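PDB 5TQB: assembly chaperone of ribosomal protein L4 (Acl4) from Chaetomium thermophilum, which chaperones ribosomal protein L4, probably by holding it along a superhelix of tetratricopeptide-like helices until it is delivered for ribosome assembly. Local coordinates for residues Lys5-Arg10 with Ala27-Glu32; Cys150-Val155 with Glu171-Glu176; Thr190-Arg195 with Glu206-Ser211; Lys301-Cys306 with Ala329-Glu334. One frame throughout, in Å; residues are numbered along the deposited sequence.

How the interactions relate
From the N terminus, each contact closes a short loop of chain between neighbouring helices, and the four follow in series; none nests in or crosses another. Interaction 1 folds helix 4-16 against helix 20-32 at the start of the array. Interaction 2 joins the long helix 131-156 to helix 166-180, and interaction 3 closes the very next hairpin, helix 185-197 with helix 201-212. These two touch, their centres 13 Å apart, because helix 185-197 lies against both helices of interaction 2. Interaction 4 ties helix 291-313 to the last helix, 318-333, its centre about 52 Å from that of interaction 1 and on the opposite side of the chain's centre.

Interaction 1: residues Lys5-Arg10 with Ala27-Glu32; sequences KELLDR and ARTAYE
Leu-7 and Leu-8 converge on Ala-30, and that one methyl is where the packing is tight. Leu-7 CB comes to 3.7 Å from Ala-30 CB, while farther out on the same side chain Leu-7 CD2 lies over the backbone, 3.9 Å from Ala-30 CA. Leu-8 arrives with its end rather than its stem: CG stands anti to the carbonyl carbon (chi1 -69°), which brings Leu-8 CD2 to 3.9 Å from Ala-30 CB. Because the residue at the centre is an alanine, the backbones can come close, with Leu-7 CA only 5.5 Å from Ala-30 CA. The short segments run antiparallel at 160°, their axes 8.7 Å apart, as in the helical hairpins from which tetratricopeptide-repeat proteins are built. On the inner side, Leu-8 also reaches His-40, and Ala-27 and Tyr-31 rest on helix 41-54, where the next pair of helices begins. The other flank is looser. Leu-7 is partly exposed, and its contact with Thr-29 is distant, Leu-7 CD2 standing 4.3 Å from Thr-29 OG1. That hydroxyl has its polar business elsewhere, in a hydrogen bond with the carbonyl oxygen of Val-26 in its own helix. Lys-5 and Asp-9, a turn apart on helix 4-16, pair with each other and not with the partner helix: Lys-5 NZ makes a salt bridge with Asp-9 OD1 at 3.4 Å, and the same ammonium also pairs with Glu-80.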
loop_
_atom_site.group_PDB
_atom_site.type_symbol
_atom_site.label_atom_id
_atom_site.label_comp_id
_atom_site.label_asym_id
_atom_site.label_seq_id
_atom_site.Cartn_x
_atom_site.Cartn_y
_atom_site.Cartn_z
ATOM N N LYS B 5 -21.379 10.895 -21.077
ATOM C CA LYS B 5 -19.939 10.957 -20.841
ATOM C C LYS B 5 -19.655 11.738 -19.557
ATOM O O LYS B 5 -18.711 11.425 -18.830
ATOM C CB LYS B 5 -19.216 11.577 -22.042
ATOM C CG LYS B 5 -17.747 11.923 -21.805
ATOM C CD LYS B 5 -16.916 10.710 -21.412
ATOM C CE LYS B 5 -15.461 11.098 -21.165
ATOM N NZ LYS B 5 -14.619 9.936 -20.760
ATOM N N GLU B 6 -20.488 12.739 -19.278
ATOM C CA GLU B 6 -20.371 13.519 -18.050
ATOM C C GLU B 6 -20.671 12.644 -16.842
ATOM O O GLU B 6 -20.040 12.781 -15.794
ATOM C CB GLU B 6 -21.323 14.722 -18.077
ATOM C CG GLU B 6 -21.203 15.634 -16.852
ATOM C CD GLU B 6 -22.091 16.879 -16.930
ATOM O OE1 GLU B 6 -22.349 17.485 -15.867
ATOM O OE2 GLU B 6 -22.521 17.259 -18.044
ATOM N N LEU B 7 -21.633 11.738 -16.990
ATOM C CA LEU B 7 -21.941 10.778 -15.932
ATOM C C LEU B 7 -20.784 9.818 -15.661
ATOM O O LEU B 7 -20.567 9.418 -14.519
ATOM C CB LEU B 7 -23.196 9.980 -16.277
ATOM C CG LEU B 7 -24.537 10.604 -15.885
ATOM C CD1 LEU B 7 -24.538 12.106 -16.063
ATOM C CD2 LEU B 7 -25.658 9.971 -16.693
ATOM N N LEU B 8 -20.049 9.440 -16.704
ATOM C CA LEU B 8 -18.887 8.567 -16.531
ATOM C C LEU B 8 -17.795 9.278 -15.747
ATOM O O LEU B 8 -17.132 8.677 -14.902
ATOM C CB LEU B 8 -18.327 8.116 -17.882
ATOM C CG LEU B 8 -19.167 7.146 -18.714
ATOM C CD1 LEU B 8 -18.408 6.743 -19.975
ATOM C CD2 LEU B 8 -19.556 5.911 -17.912
ATOM N N ASP B 9 -17.607 10.560 -16.038
ATOM C CA ASP B 9 -16.608 11.354 -15.343
ATOM C C ASP B 9 -17.022 11.547 -13.892
ATOM O O ASP B 9 -16.196 11.473 -12.988
ATOM C CB ASP B 9 -16.424 12.703 -16.035
ATOM C CG ASP B 9 -15.977 12.560 -17.478
ATOM O OD1 ASP B 9 -15.543 11.452 -17.856
ATOM O OD2 ASP B 9 -16.056 13.557 -18.235
ATOM N N ARG B 10 -18.310 11.778 -13.674
ATOM C CA ARG B 10 -18.828 11.955 -12.328
ATOM C C ARG B 10 -18.614 10.689 -11.496
ATOM O O ARG B 10 -18.142 10.756 -10.365
ATOM C CB ARG B 10 -20.312 12.317 -12.382
ATOM C CG ARG B 10 -20.980 12.491 -11.029
ATOM C CD ARG B 10 -20.367 13.626 -10.223
ATOM N NE ARG B 10 -20.949 13.698 -8.883
ATOM C CZ ARG B 10 -20.330 14.194 -7.816
ATOM N NH1 ARG B 10 -19.098 14.678 -7.916
ATOM N NH2 ARG B 10 -20.946 14.205 -6.641
ATOM N N ALA B 27 -22.816 5.199 -12.409
ATOM C CA ALA B 27 -22.248 4.424 -13.512
ATOM C C ALA B 27 -23.316 3.564 -14.174
ATOM O O ALA B 27 -23.284 3.345 -15.383
ATOM C CB ALA B 27 -21.100 3.553 -13.015
ATOM N N ARG B 28 -24.260 3.075 -13.378
ATOM C CA ARG B 28 -25.353 2.274 -13.912
ATOM C C ARG B 28 -26.242 3.136 -14.807
ATOM O O ARG B 28 -26.462 2.805 -15.974
ATOM C CB ARG B 28 -26.154 1.637 -12.770
ATOM C CG ARG B 28 -27.566 1.167 -13.133
ATOM C CD ARG B 28 -27.616 0.249 -14.356
ATOM N NE ARG B 28 -26.722 -0.901 -14.252
ATOM C CZ ARG B 28 -26.581 -1.826 -15.198
ATOM N NH1 ARG B 28 -27.273 -1.742 -16.327
ATOM N NH2 ARG B 28 -25.746 -2.836 -15.016
ATOM N N THR B 29 -26.738 4.249 -14.271
ATOM C CA THR B 29 -27.579 5.151 -15.048
ATOM C C THR B 29 -26.861 5.573 -16.327
ATOM O O THR B 29 -27.462 5.600 -17.399
ATOM C CB THR B 29 -27.988 6.407 -14.241
ATOM O OG1 THR B 29 -26.818 7.087 -13.776
ATOM C CG2 THR B 29 -28.851 6.021 -13.049
ATOM N N ALA B 30 -25.570 5.875 -16.210
ATOM C CA ALA B 30 -24.755 6.253 -17.361
ATOM C C ALA B 30 -24.880 5.219 -18.475
ATOM O O ALA B 30 -25.272 5.547 -19.601
ATOM C CB ALA B 30 -23.298 6.388 -16.947
ATOM N N TYR B 31 -24.563 3.968 -18.145
ATOM C CA TYR B 31 -24.547 2.891 -19.131
ATOM C C TYR B 31 -25.914 2.663 -19.768
ATOM O O TYR B 31 -26.008 2.337 -20.954
ATOM C CB TYR B 31 -24.041 1.582 -18.516
ATOM C CG TYR B 31 -24.023 0.448 -19.513
ATOM C CD1 TYR B 31 -24.947 -0.582 -19.444
ATOM C CD2 TYR B 31 -23.097 0.429 -20.547
ATOM C CE1 TYR B 31 -24.938 -1.611 -20.366
ATOM C CE2 TYR B 31 -23.081 -0.593 -21.473
ATOM C CZ TYR B 31 -24.002 -1.609 -21.379
ATOM O OH TYR B 31 -23.987 -2.626 -22.303
ATOM N N GLU B 32 -26.973 2.843 -18.984
ATOM C CA GLU B 32 -28.332 2.707 -19.506
ATOM C C GLU B 32 -28.576 3.663 -20.666
ATOM O O GLU B 32 -29.333 3.345 -21.585
ATOM C CB GLU B 32 -29.366 2.952 -18.405
ATOM C CG GLU B 32 -29.416 1.856 -17.348
ATOM C CD GLU B 32 -30.405 2.156 -16.238
ATOM O OE1 GLU B 32 -31.441 2.796 -16.521
ATOM O OE2 GLU B 32 -30.145 1.759 -15.082
#

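Interaction 2: residues Cys150-Val155 with Glu171-Glu176; sequences CAVVEV and EALITE
Leu-173 presses onto Val-152 and Val-153, two consecutive valines of the long helix, and the whole interface between these segments is apolar. Against Val-153 the leucine packs along its length, from stem to tip: Val-153 CG2 sits 3.5 Å from Leu-173 CB and 3.7 Å from Leu-173 CD1, the two side chains sliding past one another in opposite directions. Against Val-152 only the end counts; the side chains cross at about a right angle, with Val-152 CG1 at 3.6 Å from Leu-173 CD1. Ile-174 adds a lighter touch, its CG2 methyl 4.0 Å from Val-153 CG2. The Val-153 methyl that does this work is the one anti to the carbonyl carbon (chi1 167°); its other methyl, CG1, packs on Thr-190 and Val-194 of helix 185-197. Here the segments are antiparallel at 160° with axes 9.2 Å apart, neighbours in an alpha-helical solenoid of the tetratricopeptide kind. The polar groups act outside the contact. Glu-171 OE2 reaches Arg-195 NH1 of helix 185-197 in a salt bridge and also accepts a hydrogen bond from Gln-198. On the long helix, Glu-154 faces the chain of another protein, where its carboxylate is paired with a basic side chain of that chain through OE2 and hydrogen-bonded to that chain's backbone through OE1.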
loop_
_atom_site.group_PDB
_atom_site.type_symbol
_atom_site.label_atom_id
_atom_site.label_comp_id
_atom_site.label_asym_id
_atom_site.label_seq_id
_atom_site.Cartn_x
_atom_site.Cartn_y
_atom_site.Cartn_z
ATOM N N CYS B 150 5.110 -10.537 -15.466
ATOM C CA CYS B 150 5.348 -11.087 -14.139
ATOM C C CYS B 150 4.132 -11.864 -13.663
ATOM O O CYS B 150 4.265 -12.906 -13.021
ATOM C CB CYS B 150 5.676 -9.973 -13.147
ATOM S SG CYS B 150 7.327 -9.237 -13.368
ATOM N N ALA B 151 2.943 -11.365 -13.980
ATOM C CA ALA B 151 1.730 -12.072 -13.598
ATOM C C ALA B 151 1.698 -13.457 -14.245
ATOM O O ALA B 151 1.268 -14.425 -13.624
ATOM C CB ALA B 151 0.502 -11.280 -13.974
ATOM N N VAL B 152 2.162 -13.545 -15.487
ATOM C CA VAL B 152 2.199 -14.815 -16.209
ATOM C C VAL B 152 3.250 -15.755 -15.613
ATOM O O VAL B 152 3.019 -16.958 -15.493
ATOM C CB VAL B 152 2.465 -14.593 -17.715
ATOM C CG1 VAL B 152 2.581 -15.921 -18.454
ATOM C CG2 VAL B 152 1.349 -13.765 -18.321
ATOM N N VAL B 153 4.400 -15.200 -15.241
ATOM C CA VAL B 153 5.437 -15.958 -14.550
ATOM C C VAL B 153 4.853 -16.701 -13.351
ATOM O O VAL B 153 5.126 -17.887 -13.153
ATOM C CB VAL B 153 6.593 -15.035 -14.074
ATOM C CG1 VAL B 153 7.516 -15.761 -13.093
ATOM C CG2 VAL B 153 7.396 -14.521 -15.266
ATOM N N GLU B 154 4.038 -16.001 -12.569
ATOM C CA GLU B 154 3.490 -16.547 -11.331
ATOM C C GLU B 154 2.435 -17.629 -11.589
ATOM O O GLU B 154 2.243 -18.523 -10.760
ATOM C CB GLU B 154 2.924 -15.416 -10.461
ATOM C CG GLU B 154 4.006 -14.488 -9.893
ATOM C CD GLU B 154 3.483 -13.096 -9.503
ATOM O OE1 GLU B 154 2.248 -12.911 -9.409
ATOM O OE2 GLU B 154 4.318 -12.184 -9.294
ATOM N N VAL B 155 1.757 -17.563 -12.733
ATOM C CA VAL B 155 0.837 -18.634 -13.117
ATOM C C VAL B 155 1.629 -19.908 -13.422
ATOM O O VAL B 155 1.213 -21.012 -13.060
ATOM C CB VAL B 155 -0.019 -18.257 -14.346
ATOM C CG1 VAL B 155 -0.955 -19.392 -14.716
ATOM C CG2 VAL B 155 -0.827 -16.996 -14.075
ATOM N N GLU B 171 11.750 -17.818 -17.919
ATOM C CA GLU B 171 13.024 -17.191 -18.256
ATOM C C GLU B 171 12.870 -16.152 -19.365
ATOM O O GLU B 171 13.560 -15.133 -19.364
ATOM C CB GLU B 171 14.054 -18.247 -18.673
ATOM C CG GLU B 171 14.889 -18.801 -17.522
ATOM C CD GLU B 171 15.781 -17.748 -16.874
ATOM O OE1 GLU B 171 15.847 -16.611 -17.393
ATOM O OE2 GLU B 171 16.413 -18.058 -15.840
ATOM N N ALA B 172 11.964 -16.411 -20.303
ATOM C CA ALA B 172 11.743 -15.505 -21.426
ATOM C C ALA B 172 10.973 -14.277 -20.963
ATOM O O ALA B 172 11.199 -13.165 -21.445
ATOM C CB ALA B 172 10.987 -16.217 -22.536
ATOM N N LEU B 173 10.066 -14.484 -20.017
ATOM C CA LEU B 173 9.253 -13.398 -19.495
ATOM C C LEU B 173 10.090 -12.404 -18.695
ATOM O O LEU B 173 9.946 -11.193 -18.869
ATOM C CB LEU B 173 8.111 -13.959 -18.646
ATOM C CG LEU B 173 7.012 -14.642 -19.465
ATOM C CD1 LEU B 173 6.212 -15.614 -18.616
ATOM C CD2 LEU B 173 6.098 -13.595 -20.080
ATOM N N ILE B 174 10.977 -12.905 -17.838
ATOM C CA ILE B 174 11.753 -12.021 -16.967
ATOM C C ILE B 174 12.883 -11.310 -17.719
ATOM O O ILE B 174 13.330 -10.245 -17.297
ATOM C CB ILE B 174 12.319 -12.753 -15.718
ATOM C CG1 ILE B 174 13.263 -13.888 -16.126
ATOM C CG2 ILE B 174 11.180 -13.277 -14.849
ATOM C CD1 ILE B 174 14.021 -14.514 -14.960
ATOM N N THR B 175 13.343 -11.888 -18.825
ATOM C CA THR B 175 14.337 -11.212 -19.661
ATOM C C THR B 175 13.705 -10.000 -20.349
ATOM O O THR B 175 14.284 -8.912 -20.358
ATOM C CB THR B 175 14.974 -12.150 -20.725
ATOM O OG1 THR B 175 13.953 -12.882 -21.415
ATOM C CG2 THR B 175 15.950 -13.124 -20.073
ATOM N N GLU B 176 12.513 -10.186 -20.911
ATOM C CA GLU B 176 11.785 -9.083 -21.530
ATOM C C GLU B 176 11.383 -8.019 -20.502
ATOM O O GLU B 176 11.457 -6.825 -20.781
ATOM C CB GLU B 176 10.543 -9.596 -22.267
ATOM C CG GLU B 176 9.669 -8.478 -22.849
ATOM C CD GLU B 176 8.459 -8.991 -23.615
ATOM O OE1 GLU B 176 8.418 -10.198 -23.939
ATOM O OE2 GLU B 176 7.547 -8.181 -23.896
#

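Interaction 3: residues Thr190-Arg195 with Glu206-Ser211; sequences TVANVR and EALRRS
Ala-192 receives the side of Leu-208: Ala-192 CB lies 3.6 Å from Leu-208 CG and 3.8 Å from Leu-208 CD2. The leucine CG stands opposite the carbonyl carbon (chi1 -76°), which turns CG and CD2 onto that methyl. A second alanine fills the place beside it, Ala-207 CB standing 3.9 Å from Ala-192 CB, and Val-191 CG1 closes over the Ala-207 methyl from the neighbouring position, 4.0 Å from Ala-207 CB. With methyl against methyl at the centre, Ala-192 CA and Ala-207 CA are just 5.5 Å apart and the axes of the two short segments 8.4 Å, antiparallel at 165°. Small residues at the crossing are what let the two helices of a tetratricopeptide-type hairpin lie so close. One shell out, Leu-208 is backed by Leu-234, Leu-237 and Leu-238 of helix 228-240, while Val-191 rests on Ile-174 and Thr-178 of helix 166-180, so the pair is packed between its neighbours in the array. Ser-211 turns its hydroxyl back into its own helix, OG donating to Leu-208 O at 2.8 Å from 23° off the carbonyl plane. On helix 185-197, Asn-193 OD1 accepts a hydrogen bond from a basic side chain of another protein's chain.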
loop_
_atom_site.group_PDB
_atom_site.type_symbol
_atom_site.label_atom_id
_atom_site.label_comp_id
_atom_site.label_asym_id
_atom_site.label_seq_id
_atom_site.Cartn_x
_atom_site.Cartn_y
_atom_site.Cartn_z
ATOM N N THR B 190 10.402 -10.371 -9.282
ATOM C CA THR B 190 9.960 -11.551 -10.011
ATOM C C THR B 190 11.154 -12.357 -10.499
ATOM O O THR B 190 11.077 -13.579 -10.608
ATOM C CB THR B 190 9.052 -11.162 -11.194
ATOM O OG1 THR B 190 7.927 -10.433 -10.697
ATOM C CG2 THR B 190 8.545 -12.388 -11.942
ATOM N N VAL B 191 12.254 -11.671 -10.793
ATOM C CA VAL B 191 13.489 -12.345 -11.157
ATOM C C VAL B 191 13.928 -13.204 -9.971
ATOM O O VAL B 191 14.323 -14.356 -10.140
ATOM C CB VAL B 191 14.590 -11.328 -11.551
ATOM C CG1 VAL B 191 15.977 -11.970 -11.548
ATOM C CG2 VAL B 191 14.300 -10.733 -12.921
ATOM N N ALA B 192 13.830 -12.646 -8.770
ATOM C CA ALA B 192 14.227 -13.361 -7.561
ATOM C C ALA B 192 13.345 -14.587 -7.341
ATOM O O ALA B 192 13.836 -15.659 -6.980
ATOM C CB ALA B 192 14.156 -12.441 -6.359
ATOM N N ASN B 193 12.044 -14.412 -7.566
ATOM C CA ASN B 193 11.074 -15.487 -7.417
ATOM C C ASN B 193 11.510 -16.696 -8.223
ATOM O O ASN B 193 11.586 -17.806 -7.698
ATOM C CB ASN B 193 9.696 -15.024 -7.887
ATOM C CG ASN B 193 8.568 -15.586 -7.044
ATOM O OD1 ASN B 193 8.677 -16.673 -6.480
ATOM N ND2 ASN B 193 7.475 -14.838 -6.949
ATOM N N VAL B 194 11.820 -16.463 -9.495
ATOM C CA VAL B 194 12.306 -17.515 -10.390
ATOM C C VAL B 194 13.599 -18.143 -9.871
ATOM O O VAL B 194 13.701 -19.362 -9.756
ATOM C CB VAL B 194 12.546 -16.964 -11.819
ATOM C CG1 VAL B 194 13.175 -18.022 -12.722
ATOM C CG2 VAL B 194 11.237 -16.465 -12.424
ATOM N N ARG B 195 14.580 -17.299 -9.565
ATOM C CA ARG B 195 15.884 -17.749 -9.089
ATOM C C ARG B 195 15.785 -18.705 -7.892
ATOM O O ARG B 195 16.447 -19.750 -7.874
ATOM C CB ARG B 195 16.748 -16.537 -8.727
ATOM C CG ARG B 195 17.169 -15.698 -9.928
ATOM C CD ARG B 195 18.275 -16.372 -10.721
ATOM N NE ARG B 195 18.681 -15.583 -11.883
ATOM C CZ ARG B 195 18.090 -15.639 -13.073
ATOM N NH1 ARG B 195 17.055 -16.442 -13.277
ATOM N NH2 ARG B 195 18.534 -14.883 -14.065
ATOM N N GLU B 206 20.656 -10.995 -4.621
ATOM C CA GLU B 206 21.151 -9.905 -5.452
ATOM C C GLU B 206 19.997 -9.146 -6.107
ATOM O O GLU B 206 19.985 -7.913 -6.131
ATOM C CB GLU B 206 22.079 -10.469 -6.526
ATOM C CG GLU B 206 22.803 -9.427 -7.360
ATOM C CD GLU B 206 23.658 -10.054 -8.449
ATOM O OE1 GLU B 206 24.767 -9.538 -8.711
ATOM O OE2 GLU B 206 23.220 -11.065 -9.042
ATOM N N ALA B 207 19.026 -9.893 -6.624
ATOM C CA ALA B 207 17.871 -9.308 -7.295
ATOM C C ALA B 207 16.990 -8.540 -6.318
ATOM O O ALA B 207 16.532 -7.438 -6.622
ATOM C CB ALA B 207 17.062 -10.392 -7.986
ATOM N N LEU B 208 16.752 -9.122 -5.148
ATOM C CA LEU B 208 15.891 -8.499 -4.151
ATOM C C LEU B 208 16.511 -7.224 -3.584
ATOM O O LEU B 208 15.816 -6.237 -3.340
ATOM C CB LEU B 208 15.607 -9.486 -3.021
ATOM C CG LEU B 208 14.592 -10.589 -3.322
ATOM C CD1 LEU B 208 14.569 -11.612 -2.198
ATOM C CD2 LEU B 208 13.196 -10.027 -3.548
ATOM N N ARG B 209 17.823 -7.253 -3.377
ATOM C CA ARG B 209 18.558 -6.087 -2.904
ATOM C C ARG B 209 18.443 -4.958 -3.922
ATOM O O ARG B 209 18.440 -3.778 -3.563
ATOM C CB ARG B 209 20.030 -6.450 -2.689
ATOM C CG ARG B 209 20.591 -6.117 -1.310
ATOM C CD ARG B 209 21.455 -7.256 -0.771
ATOM N NE ARG B 209 22.363 -7.791 -1.786
ATOM C CZ ARG B 209 22.919 -9.001 -1.743
ATOM N NH1 ARG B 209 22.668 -9.828 -0.734
ATOM N NH2 ARG B 209 23.726 -9.389 -2.720
ATOM N N ARG B 210 18.337 -5.325 -5.195
ATOM C CA ARG B 210 18.209 -4.340 -6.261
ATOM C C ARG B 210 16.815 -3.720 -6.297
ATOM O O ARG B 210 16.676 -2.512 -6.487
ATOM C CB ARG B 210 18.528 -4.966 -7.615
ATOM C CG ARG B 210 18.265 -4.028 -8.769
ATOM C CD ARG B 210 19.051 -4.412 -9.991
ATOM N NE ARG B 210 18.854 -3.447 -11.064
ATOM C CZ ARG B 210 19.437 -3.523 -12.253
ATOM N NH1 ARG B 210 20.262 -4.524 -12.528
ATOM N NH2 ARG B 210 19.192 -2.596 -13.168
ATOM N N SER B 211 15.788 -4.547 -6.122
ATOM C CA SER B 211 14.416 -4.062 -6.128
ATOM C C SER B 211 14.177 -3.109 -4.966
ATOM O O SER B 211 13.479 -2.110 -5.111
ATOM C CB SER B 211 13.430 -5.226 -6.043
ATOM O OG SER B 211 13.483 -5.844 -4.770
#

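Interaction 4: residues Lys301-Cys306 with Ala329-Glu334; sequences KWLRQC and ASIIGE. With EDO (1,2-ethanediol), chain G.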
loop_
_atom_site.group_PDB
_atom_site.type_symbol
_atom_site.label_atom_id
_atom_site.label_comp_id
_atom_site.label_asym_id
_atom_site.label_seq_id
_atom_site.Cartn_x
_atom_site.Cartn_y
_atom_site.Cartn_z
ATOM N N LYS B 301 5.101 -10.604 20.451
ATOM C CA LYS B 301 4.184 -9.464 20.447
ATOM C C LYS B 301 3.458 -9.353 19.112
ATOM O O LYS B 301 2.258 -9.086 19.067
ATOM C CB LYS B 301 4.942 -8.166 20.735
ATOM C CG LYS B 301 5.505 -8.081 22.147
ATOM C CD LYS B 301 6.438 -6.887 22.321
ATOM C CE LYS B 301 7.133 -6.914 23.680
ATOM N NZ LYS B 301 8.144 -5.827 23.838
ATOM N N TRP B 302 4.191 -9.563 18.025
ATOM C CA TRP B 302 3.601 -9.536 16.694
ATOM C C TRP B 302 2.588 -10.667 16.524
ATOM O O TRP B 302 1.509 -10.462 15.965
ATOM C CB TRP B 302 4.693 -9.632 15.626
ATOM C CG TRP B 302 5.358 -8.320 15.322
ATOM C CD1 TRP B 302 6.204 -7.619 16.131
ATOM C CD2 TRP B 302 5.234 -7.554 14.116
ATOM N NE1 TRP B 302 6.612 -6.466 15.507
ATOM C CE2 TRP B 302 6.030 -6.402 14.269
ATOM C CE3 TRP B 302 4.527 -7.733 12.924
ATOM C CZ2 TRP B 302 6.142 -5.433 13.271
ATOM C CZ3 TRP B 302 4.634 -6.767 11.935
ATOM C CH2 TRP B 302 5.436 -5.633 12.115
ATOM N N LEU B 303 2.927 -11.854 17.023
ATOM C CA LEU B 303 2.078 -13.025 16.838
ATOM C C LEU B 303 0.845 -12.970 17.731
ATOM O O LEU B 303 -0.235 -13.397 17.331
ATOM C CB LEU B 303 2.870 -14.306 17.102
ATOM C CG LEU B 303 3.984 -14.626 16.100
ATOM C CD1 LEU B 303 4.810 -15.800 16.600
ATOM C CD2 LEU B 303 3.421 -14.921 14.717
ATOM N N ARG B 304 1.013 -12.463 18.948
ATOM C CA ARG B 304 -0.124 -12.235 19.830
ATOM C C ARG B 304 -1.086 -11.286 19.132
ATOM O O ARG B 304 -2.291 -11.531 19.075
ATOM C CB ARG B 304 0.335 -11.643 21.165
ATOM C CG ARG B 304 1.052 -12.641 22.072
ATOM C CD ARG B 304 0.122 -13.224 23.124
ATOM N NE ARG B 304 0.758 -14.298 23.884
ATOM C CZ ARG B 304 1.597 -14.112 24.901
ATOM N NH1 ARG B 304 1.924 -12.887 25.296
ATOM N NH2 ARG B 304 2.120 -15.158 25.523
ATOM N N GLN B 305 -0.534 -10.216 18.573
ATOM C CA GLN B 305 -1.336 -9.201 17.906
ATOM C C GLN B 305 -1.979 -9.767 16.647
ATOM O O GLN B 305 -3.073 -9.355 16.263
ATOM C CB GLN B 305 -0.473 -7.991 17.559
ATOM C CG GLN B 305 -1.255 -6.812 16.994
ATOM C CD GLN B 305 -2.263 -6.253 17.979
ATOM O OE1 GLN B 305 -2.099 -6.372 19.193
ATOM N NE2 GLN B 305 -3.314 -5.636 17.457
ATOM N N CYS B 306 -1.299 -10.715 16.006
ATOM C CA CYS B 306 -1.855 -11.374 14.835
ATOM C C CYS B 306 -3.138 -12.107 15.212
ATOM O O CYS B 306 -4.172 -11.919 14.574
ATOM C CB CYS B 306 -0.846 -12.348 14.228
ATOM S SG CYS B 306 -1.541 -13.461 12.986
ATOM N N ALA B 329 3.763 -20.638 21.581
ATOM C CA ALA B 329 4.001 -21.705 22.550
ATOM C C ALA B 329 5.471 -22.100 22.554
ATOM O O ALA B 329 6.045 -22.406 23.604
ATOM C CB ALA B 329 3.137 -22.908 22.226
ATOM N N SER B 330 6.076 -22.078 21.372
ATOM C CA SER B 330 7.486 -22.407 21.219
ATOM C C SER B 330 8.405 -21.379 21.880
ATOM O O SER B 330 9.324 -21.743 22.614
ATOM C CB SER B 330 7.830 -22.522 19.740
ATOM O OG SER B 330 9.225 -22.398 19.541
ATOM N N ILE B 331 8.163 -20.098 21.609
ATOM C CA ILE B 331 8.949 -19.024 22.214
ATOM C C ILE B 331 8.853 -19.076 23.735
ATOM O O ILE B 331 9.824 -18.796 24.437
ATOM C CB ILE B 331 8.481 -17.634 21.722
ATOM C CG1 ILE B 331 8.757 -17.477 20.228
ATOM C CG2 ILE B 331 9.204 -16.516 22.469
ATOM C CD1 ILE B 331 8.073 -16.277 19.603
ATOM N N ILE B 332 7.675 -19.433 24.236
ATOM C CA ILE B 332 7.435 -19.496 25.673
ATOM C C ILE B 332 8.299 -20.562 26.331
ATOM O O ILE B 332 8.890 -20.324 27.386
ATOM C CB ILE B 332 5.947 -19.772 25.968
ATOM C CG1 ILE B 332 5.133 -18.501 25.717
ATOM C CG2 ILE B 332 5.747 -20.235 27.415
ATOM C CD1 ILE B 332 3.634 -18.700 25.755
ATOM N N GLY B 333 8.364 -21.734 25.710
ATOM C CA GLY B 333 9.119 -22.848 26.258
ATOM C C GLY B 333 10.594 -22.539 26.417
ATOM O O GLY B 333 11.244 -23.035 27.336
ATOM N N GLU B 334 11.119 -21.708 25.522
ATOM C CA GLU B 334 12.541 -21.381 25.517
ATOM C C GLU B 334 12.857 -20.139 26.346
ATOM O O GLU B 334 14.021 -19.762 26.474
ATOM C CB GLU B 334 13.019 -21.151 24.085
ATOM C CG GLU B 334 12.633 -22.251 23.106
ATOM C CD GLU B 334 13.218 -23.603 23.475
ATOM O OE1 GLU B 334 12.435 -24.559 23.648
ATOM O OE2 GLU B 334 14.459 -23.711 23.582
HETATM C C1 EDO G . -2.138 -2.209 16.863
HETATM O O1 EDO G . -1.317 -1.607 15.885
HETATM C C2 EDO G . -3.542 -2.383 16.321
HETATM O O2 EDO G . -3.569 -3.440 15.385
#
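Arg-304 and Ile-332 touch only at the ends of their side chains, although the backbones stand unusually far apart for a helical pair: the nearest CA atoms of the two segments, those of Leu-303 and Ala-329, are 10.6 Å from each other. This is the C-terminal helical hairpin, helix 291-313 with helix 318-333, at the end of the tetratricopeptide-like array. Arg-304 bends at chi2 (-98°), and its NH2 lies 3.9 Å from Ile-332 CD1. The methyl sits at the edge of the guanidinium, near its plane, and the two side chains meet at about a right angle, a van der Waals contact between two exposed residues. Deeper in, Leu-303 CD1 and Ile-331 CD1 approach to a loose 4.5 Å. Both residues have further partners: Leu-303 also packs on Leu-327 and Ile-328 of the last helix, and Ile-331 rests on Trp-296, Ser-299 and Tyr-273. Helix 262-281 is tied to both segments, to the C-terminal one by a Ser-330 to Tyr-273 hydrogen bond and a salt bridge between Glu-334 and Arg-280, and to the other by Trp-265, which meets Trp-302 edge-to-face. Gln-305 also packs on Trp-265 and carries its amide to a 1,2-ethanediol, probably left from the crystallisation liquor. With an alanine here the amide is gone, and the diol would probably lose this bond and Trp-265 part of its cover. The bond itself is weak: Gln-305 NE2 donates to ethanediol O2 at 3.0 Å, with an N-H...O angle of 121°, far from straight.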